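Local coordinates for protein SidF, inhibitor of growth family, member 3 (Legionella pneumophila subsp. pneumophila, PDB 4FYE) that probably dephosphorylates phosphoinositides, as a phosphatidylinositol phosphate phosphatase of the Legionella SidF family, at residues A[139-142]-A[143-147]. The protein carries 1 engineered substitution. Numbering follows the deposited sequence.
Sequences KDFL and EQLAK
Phe141 and Leu145 lie one turn apart near the start of the long helix 136-163, and they are part of its buried face. Leu145 CD1 touches the far end of the phenyl ring, 3.6 Å from Phe141 CE2. It meets the ring obliquely and lies as near to CZ as to CE2. The i, i+4 spacing puts both side chains on one side of the helix. Both first torsions turn CG anti to the backbone N and bring Leu145 CD1 against the end of the ring. Val71 of helix 71-92 touches each of them, and Val736 of helix 733-741 packs on Leu145.

The backbone under this pair carries the usual i to i+4 bonds. Leu145 N gives a straight bond to Phe141 O (2.9 Å, N-H...O angle 168°). Gln144 N reaches Asp140 O at 2.9 Å, and this bond is less straight, at 145°. Glu143 N to Lys139 O and Ala146 N to Leu142 O continue the series.

Gln144 has CG anti to its carbonyl carbon (chi1 -63°), which sets CG over Asp140 O. The bend at chi2 leaves Gln144 NE2 3.6 Å from Asp140 O. The buried side chain also rests on Ile120 and Pro121.

The outer side is charged. Asp140 and Glu143 point the same way, with carboxylate planes nearly perpendicular and Asp140 OD1 4.2 Å from Glu143 OE2. Lys124 makes a weak, long ion pair with Asp140 and probably offsets some of this repulsion.

The whole is a stretch of amphipathic alpha-helix, with an apolar i, i+4 pair facing neighbouring helices and charged side chains on the outer side.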
loop_
_atom_site.group_PDB
_atom_site.type_symbol
_atom_site.label_atom_id
_atom_site.label_comp_id
_atom_site.label_asym_id
_atom_site.label_seq_id
_atom_site.Cartn_x
_atom_site.Cartn_y
_atom_site.Cartn_z
ATOM N N LYS A 139 0.898 19.180 -25.944
ATOM C CA LYS A 139 2.043 19.037 -26.816
ATOM C C LYS A 139 3.054 20.109 -26.501
ATOM O O LYS A 139 4.287 19.857 -26.504
ATOM C CB LYS A 139 1.620 19.216 -28.283
ATOM C CG LYS A 139 1.198 17.895 -28.936
ATOM C CD LYS A 139 1.408 17.952 -30.444
ATOM C CE LYS A 139 0.114 18.009 -31.208
ATOM N NZ LYS A 139 0.274 18.785 -32.478
ATOM N N ASP A 140 2.536 21.296 -26.212
ATOM C CA ASP A 140 3.380 22.373 -25.712
ATOM C C ASP A 140 3.994 22.079 -24.346
ATOM O O ASP A 140 5.215 22.271 -24.140
ATOM C CB ASP A 140 2.580 23.660 -25.680
ATOM C CG ASP A 140 2.355 24.215 -27.070
ATOM O OD1 ASP A 140 3.117 23.804 -27.992
ATOM O OD2 ASP A 140 1.430 25.055 -27.246
ATOM N N PHE A 141 3.155 21.593 -23.423
ATOM C CA PHE A 141 3.651 21.129 -22.161
ATOM C C PHE A 141 4.765 20.137 -22.382
ATOM O O PHE A 141 5.838 20.331 -21.777
ATOM C CB PHE A 141 2.551 20.505 -21.323
ATOM C CG PHE A 141 3.044 19.734 -20.137
ATOM C CD1 PHE A 141 3.258 20.368 -18.932
ATOM C CD2 PHE A 141 3.220 18.379 -20.202
ATOM C CE1 PHE A 141 3.653 19.653 -17.797
ATOM C CE2 PHE A 141 3.637 17.644 -19.082
ATOM C CZ PHE A 141 3.855 18.274 -17.886
ATOM N N LEU A 142 4.540 19.098 -23.226
ATOM C CA LEU A 142 5.631 18.117 -23.537
ATOM C C LEU A 142 6.881 18.779 -24.063
ATOM O O LEU A 142 8.001 18.388 -23.650
ATOM C CB LEU A 142 5.229 16.984 -24.485
ATOM C CG LEU A 142 4.285 16.097 -23.692
ATOM C CD1 LEU A 142 3.347 15.259 -24.560
ATOM C CD2 LEU A 142 5.081 15.217 -22.800
ATOM N N GLU A 143 6.723 19.816 -24.909
ATOM C CA GLU A 143 7.924 20.427 -25.446
ATOM C C GLU A 143 8.657 21.148 -24.371
ATOM O O GLU A 143 9.848 21.225 -24.429
ATOM C CB GLU A 143 7.672 21.440 -26.549
ATOM C CG GLU A 143 7.370 20.791 -27.874
ATOM C CD GLU A 143 7.026 21.793 -28.973
ATOM O OE1 GLU A 143 7.684 22.872 -29.035
ATOM O OE2 GLU A 143 6.098 21.480 -29.769
ATOM N N GLN A 144 7.935 21.735 -23.423
ATOM C CA GLN A 144 8.596 22.530 -22.432
ATOM C C GLN A 144 9.333 21.555 -21.526
ATOM O O GLN A 144 10.516 21.700 -21.216
ATOM C CB GLN A 144 7.578 23.375 -21.661
ATOM C CG GLN A 144 6.833 24.396 -22.499
ATOM C CD GLN A 144 7.709 25.212 -23.418
ATOM O OE1 GLN A 144 8.719 25.856 -23.005
ATOM N NE2 GLN A 144 7.353 25.177 -24.688
ATOM N N LEU A 145 8.631 20.492 -21.199
ATOM C CA LEU A 145 9.175 19.489 -20.398
ATOM C C LEU A 145 10.466 18.932 -20.946
ATOM O O LEU A 145 11.358 18.755 -20.153
ATOM C CB LEU A 145 8.137 18.405 -20.166
ATOM C CG LEU A 145 8.392 17.340 -19.121
ATOM C CD1 LEU A 145 7.121 16.792 -18.489
ATOM C CD2 LEU A 145 9.143 16.244 -19.865
ATOM N N ALA A 146 10.574 18.641 -22.249
ATOM C CA ALA A 146 11.836 18.096 -22.786
ATOM C C ALA A 146 12.957 19.168 -22.663
ATOM O O ALA A 146 14.103 18.873 -22.317
ATOM C CB ALA A 146 11.684 17.663 -24.257
ATOM N N LYS A 147 12.615 20.402 -22.956
ATOM C CA LYS A 147 13.512 21.496 -22.716
ATOM C C LYS A 147 14.076 21.444 -21.286
ATOM O O LYS A 147 15.254 21.478 -21.057
ATOM C CB LYS A 147 12.738 22.808 -22.895
ATOM C CG LYS A 147 13.097 23.710 -24.092
ATOM C CD LYS A 147 12.293 23.426 -25.344
ATOM C CE LYS A 147 11.564 24.680 -25.854
ATOM N NZ LYS A 147 12.267 25.706 -26.711
#